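Local coordinates for LAO/AO transport system kinase (Escherichia coli, PDB 2P67), which is a P-loop NTPase-fold protein of the MeaB GTPase family, probably a nucleotide-binding enzyme, and assembles as a dimer, at residues Asp299-Tyr302 and Arg303-Leu307; Thr318-Arg321 and Gln322-Phe326. One frame throughout, in Å; residues are numbered along the deposited sequence.

In the fold
Contact 1 lies on helix 296-310 and contact 2 on helix 316-328, which follow each other in the chain and pack together. The centres of the two contacts are about 11 Å apart and each about 36 to 38 Å from the centre of the chain, well away from the parallel sheet of the P-loop domain. They meet where Thr305 OG1 and Gln322 NE2, 3.1 Å apart, make a probable hydrogen bond and where the rings of Tyr301 and Phe326 stack. Both contacts also touch the second subunit, so this C-terminal hairpin of helices belongs to the dimer interface.

Contact 1: residues Asp299-Tyr302 and Arg303-Leu307; sequences DRYY and RQTLL
Asp299 and Arg303, one helical turn apart, form a salt bridge in which a single carboxylate oxygen does the work. Asp299 OD2 takes Arg303 NH1 at 2.8 Å and also accepts a hydrogen bond from Arg303 NE. Both donors come from the same face of the carboxylate, well above its plane, whereas the oxygen lies almost within the guanidinium plane; the two planes are turned 43° apart. The arginine is thus gripped along its NE side, and its chain reaches back because CG stands beside the backbone N and a bend at chi3 (-79°) swings the guanidinium round, one face over Arg300 CA.

On another side of the helix Leu306 lies against the ring of Tyr302. Its CG sits over one ring face, 4.2 Å from the centroid in a CH-pi contact offset toward the rim, and CD1 comes to 3.5 Å from Tyr302 CE2. Thr305 turns its hydroxyl back to the preceding turn: OG1, anti to its own carbonyl carbon (chi1 -60°), donates to Tyr301 O at 2.8 Å. That carbonyl also receives Thr305 N, and the two donors arrive from opposite faces of the carbonyl plane.

Beneath these side chains runs the ordinary i to i+4 helical ladder, Leu306 N to Tyr302 O among its rungs. Farther out, the Tyr302 ring meets Phe293 edge-to-face, and Tyr302 packs on Arg281 of the second subunit, while Leu306 packs on Leu280 of that subunit. Arg300 has its own salt bridge, to Glu296.

The chemistry is therefore divided round the helix. The ion pair probably offsets the arginine's charge on the exposed side, and the buried threonine hydroxyl, having given its proton to Tyr301 O, can act as an acceptor for Gln322 NE2.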
loop_
_atom_site.group_PDB
_atom_site.type_symbol
_atom_site.label_atom_id
_atom_site.label_comp_id
_atom_site.label_asym_id
_atom_site.label_seq_id
_atom_site.Cartn_x
_atom_site.Cartn_y
_atom_site.Cartn_z
ATOM N N ASP A 299 12.526 -22.129 -4.326
ATOM C CA ASP A 299 12.000 -21.925 -2.979
ATOM C C ASP A 299 13.034 -22.350 -1.937
ATOM O O ASP A 299 13.238 -21.657 -0.933
ATOM C CB ASP A 299 10.693 -22.702 -2.783
ATOM C CG ASP A 299 10.221 -22.702 -1.339
ATOM O OD1 ASP A 299 9.859 -21.626 -0.829
ATOM O OD2 ASP A 299 10.237 -23.778 -0.708
ATOM N N ARG A 300 13.686 -23.484 -2.193
ATOM C CA ARG A 300 14.718 -24.020 -1.308
ATOM C C ARG A 300 15.919 -23.076 -1.215
ATOM O O ARG A 300 16.327 -22.695 -0.118
ATOM C CB ARG A 300 15.136 -25.418 -1.798
ATOM C CG ARG A 300 16.299 -26.061 -1.030
ATOM C CD ARG A 300 16.414 -27.554 -1.327
ATOM N NE ARG A 300 15.238 -28.296 -0.860
ATOM C CZ ARG A 300 14.371 -28.933 -1.648
ATOM N NH1 ARG A 300 14.529 -28.944 -2.969
ATOM N NH2 ARG A 300 13.339 -29.570 -1.110
ATOM N N TYR A 301 16.453 -22.685 -2.373
ATOM C CA TYR A 301 17.587 -21.775 -2.459
ATOM C C TYR A 301 17.269 -20.399 -1.867
ATOM O O TYR A 301 18.112 -19.787 -1.194
ATOM C CB TYR A 301 18.015 -21.622 -3.913
ATOM C CG TYR A 301 19.356 -20.953 -4.072
ATOM C CD1 TYR A 301 20.532 -21.678 -3.892
ATOM C CD2 TYR A 301 19.456 -19.598 -4.391
ATOM C CE1 TYR A 301 21.771 -21.083 -4.032
ATOM C CE2 TYR A 301 20.701 -18.986 -4.530
ATOM C CZ TYR A 301 21.854 -19.746 -4.351
ATOM O OH TYR A 301 23.089 -19.175 -4.483
ATOM N N TYR A 302 16.048 -19.922 -2.118
ATOM C CA TYR A 302 15.579 -18.660 -1.539
ATOM C C TYR A 302 15.564 -18.712 -0.006
ATOM O O TYR A 302 16.042 -17.786 0.660
ATOM C CB TYR A 302 14.192 -18.287 -2.102
ATOM C CG TYR A 302 13.678 -16.980 -1.561
ATOM C CD1 TYR A 302 14.164 -15.767 -2.044
ATOM C CD2 TYR A 302 12.700 -16.953 -0.569
ATOM C CE1 TYR A 302 13.704 -14.543 -1.537
ATOM C CE2 TYR A 302 12.229 -15.740 -0.060
ATOM C CZ TYR A 302 12.753 -14.542 -0.543
ATOM O OH TYR A 302 12.281 -13.354 -0.042
ATOM N N ARG A 303 15.030 -19.799 0.546
ATOM C CA ARG A 303 14.933 -19.942 1.995
ATOM C C ARG A 303 16.308 -20.087 2.651
ATOM O O ARG A 303 16.534 -19.532 3.715
ATOM C CB ARG A 303 13.996 -21.086 2.392
ATOM C CG ARG A 303 12.500 -20.781 2.161
ATOM C CD ARG A 303 11.583 -21.912 2.646
ATOM N NE ARG A 303 11.534 -23.033 1.699
ATOM C CZ ARG A 303 12.095 -24.228 1.899
ATOM N NH1 ARG A 303 11.997 -25.168 0.968
ATOM N NH2 ARG A 303 12.753 -24.494 3.024
ATOM N N GLN A 304 17.218 -20.812 2.004
ATOM C CA GLN A 304 18.607 -20.923 2.477
ATOM C C GLN A 304 19.343 -19.579 2.428
ATOM O O GLN A 304 20.154 -19.275 3.301
ATOM C CB GLN A 304 19.376 -21.999 1.692
ATOM C CG GLN A 304 18.917 -23.441 1.968
ATOM C CD GLN A 304 18.856 -23.807 3.458
ATOM O OE1 GLN A 304 17.820 -24.241 3.947
ATOM N NE2 GLN A 304 19.963 -23.632 4.175
ATOM N N THR A 305 19.055 -18.782 1.399
ATOM C CA THR A 305 19.629 -17.447 1.288
ATOM C C THR A 305 19.113 -16.547 2.405
ATOM O O THR A 305 19.906 -15.912 3.083
ATOM C CB THR A 305 19.344 -16.809 -0.078
ATOM O OG1 THR A 305 19.900 -17.636 -1.108
ATOM C CG2 THR A 305 19.928 -15.388 -0.147
ATOM N N LEU A 306 17.794 -16.516 2.605
ATOM C CA LEU A 306 17.196 -15.786 3.726
ATOM C C LEU A 306 17.828 -16.166 5.061
ATOM O O LEU A 306 18.163 -15.296 5.862
ATOM C CB LEU A 306 15.682 -16.026 3.807
ATOM C CG LEU A 306 14.778 -15.242 2.840
ATOM C CD1 LEU A 306 13.303 -15.364 3.245
ATOM C CD2 LEU A 306 15.191 -13.801 2.810
ATOM N N LEU A 307 18.005 -17.460 5.290
ATOM C CA LEU A 307 18.609 -17.916 6.558
ATOM C C LEU A 307 20.076 -17.490 6.707
ATOM O O LEU A 307 20.497 -17.111 7.795
ATOM C CB LEU A 307 18.470 -19.427 6.737
ATOM C CG LEU A 307 18.773 -19.980 8.141
ATOM C CD1 LEU A 307 17.926 -19.319 9.217
ATOM C CD2 LEU A 307 18.561 -21.502 8.158
#

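Contact 2: residues Thr318-Arg321 and Gln322-Phe326; sequences TGLR and QLSEF
Gln322 folds back over the preceding turn, its CG 3.3 Å from Gly319 O and nearly as close to Thr318 O. A chi1 of 72° sets CG between the backbone N and the carbonyl carbon, and the extended chain beyond brings OE1 to 4.1 Å from Thr318 CG2. Its amide NE2 bonds to Thr305 on the neighbouring helix. Leu323 packs just as closely, with CG 3.4 Å from Gly319 O, the same oxygen that accepts Leu323 N.

On the outer side, where Glu325 is exposed, the opposite charges of Arg321 and Glu325 make a much looser pair. Their side chains run alongside each other in the same direction, yet Arg321 NE and Glu325 OE2 remain 4.4 Å apart, beyond a salt bridge, with the two flat groups inclined at 67°. Arg321 bends at chi3 and instead sends NH2 back to Thr318 OG1, a 3.3 Å hydrogen bond tilted from the guanidinium plane; that hydroxyl is also bonded to Asp47 of the second subunit.

Helix 316-328 thus has two neighbours, and Leu323 meets both: it touches Phe298, Tyr301 and Tyr302 of helix 296-310, and packs on Thr284 of the second subunit, within that subunit's long helix 267-294.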
loop_
_atom_site.group_PDB
_atom_site.type_symbol
_atom_site.label_atom_id
_atom_site.label_comp_id
_atom_site.label_asym_id
_atom_site.label_seq_id
_atom_site.Cartn_x
_atom_site.Cartn_y
_atom_site.Cartn_z
ATOM N N THR A 318 24.962 -9.530 -1.172
ATOM C CA THR A 318 25.379 -10.844 -1.647
ATOM C C THR A 318 24.186 -11.768 -1.760
ATOM O O THR A 318 24.065 -12.504 -2.737
ATOM C CB THR A 318 26.491 -11.462 -0.761
ATOM O OG1 THR A 318 27.666 -10.681 -0.922
ATOM C CG2 THR A 318 26.826 -12.884 -1.199
ATOM N N GLY A 319 23.288 -11.704 -0.774
ATOM C CA GLY A 319 22.047 -12.471 -0.847
ATOM C C GLY A 319 21.319 -12.212 -2.164
ATOM O O GLY A 319 20.921 -13.154 -2.875
ATOM N N LEU A 320 21.175 -10.933 -2.499
ATOM C CA LEU A 320 20.476 -10.533 -3.714
ATOM C C LEU A 320 21.193 -11.014 -4.970
ATOM O O LEU A 320 20.572 -11.598 -5.856
ATOM C CB LEU A 320 20.275 -9.014 -3.751
ATOM C CG LEU A 320 19.502 -8.449 -4.952
ATOM C CD1 LEU A 320 18.051 -8.923 -4.929
ATOM C CD2 LEU A 320 19.574 -6.934 -4.966
ATOM N N ARG A 321 22.500 -10.758 -5.045
ATOM C CA ARG A 321 23.302 -11.174 -6.206
ATOM C C ARG A 321 23.164 -12.663 -6.507
ATOM O O ARG A 321 22.940 -13.055 -7.651
ATOM C CB ARG A 321 24.774 -10.802 -6.014
ATOM C CG ARG A 321 25.657 -11.091 -7.231
ATOM C CD ARG A 321 27.112 -10.755 -6.961
ATOM N NE ARG A 321 27.694 -11.578 -5.896
ATOM C CZ ARG A 321 27.986 -11.147 -4.668
ATOM N NH1 ARG A 321 27.759 -9.882 -4.308
ATOM N NH2 ARG A 321 28.518 -11.987 -3.794
ATOM N N GLN A 322 23.296 -13.497 -5.483
ATOM C CA GLN A 322 23.245 -14.931 -5.702
ATOM C C GLN A 322 21.841 -15.412 -6.059
ATOM O O GLN A 322 21.692 -16.359 -6.829
ATOM C CB GLN A 322 23.828 -15.696 -4.520
ATOM C CG GLN A 322 23.004 -15.708 -3.257
ATOM C CD GLN A 322 23.710 -16.463 -2.149
ATOM O OE1 GLN A 322 24.942 -16.467 -2.075
ATOM N NE2 GLN A 322 22.934 -17.112 -1.284
ATOM N N LEU A 323 20.811 -14.762 -5.521
ATOM C CA LEU A 323 19.459 -15.047 -5.988
ATOM C C LEU A 323 19.312 -14.713 -7.477
ATOM O O LEU A 323 18.748 -15.507 -8.231
ATOM C CB LEU A 323 18.405 -14.307 -5.152
ATOM C CG LEU A 323 18.154 -14.929 -3.780
ATOM C CD1 LEU A 323 17.393 -13.930 -2.898
ATOM C CD2 LEU A 323 17.438 -16.283 -3.899
ATOM N N SER A 324 19.848 -13.564 -7.889
ATOM C CA SER A 324 19.798 -13.125 -9.289
ATOM C C SER A 324 20.518 -14.103 -10.208
ATOM O O SER A 324 20.005 -14.474 -11.263
ATOM C CB SER A 324 20.426 -11.742 -9.445
ATOM O OG SER A 324 19.641 -10.750 -8.816
ATOM N N GLU A 325 21.715 -14.511 -9.805
ATOM C CA GLU A 325 22.488 -15.502 -10.555
ATOM C C GLU A 325 21.746 -16.831 -10.666
ATOM O O GLU A 325 21.706 -17.429 -11.747
ATOM C CB GLU A 325 23.872 -15.705 -9.921
ATOM C CG GLU A 325 24.772 -14.481 -10.019
ATOM C CD GLU A 325 26.141 -14.665 -9.364
ATOM O OE1 GLU A 325 26.357 -15.643 -8.606
ATOM O OE2 GLU A 325 27.010 -13.803 -9.607
ATOM N N PHE A 326 21.165 -17.299 -9.559
ATOM C CA PHE A 326 20.368 -18.523 -9.581
ATOM C C PHE A 326 19.231 -18.421 -10.597
ATOM O O PHE A 326 19.001 -19.360 -11.369
ATOM C CB PHE A 326 19.817 -18.858 -8.196
ATOM C CG PHE A 326 19.156 -20.211 -8.116
ATOM C CD1 PHE A 326 19.877 -21.332 -7.696
ATOM C CD2 PHE A 326 17.807 -20.365 -8.446
ATOM C CE1 PHE A 326 19.267 -22.582 -7.617
ATOM C CE2 PHE A 326 17.186 -21.613 -8.363
ATOM C CZ PHE A 326 17.919 -22.725 -7.948
#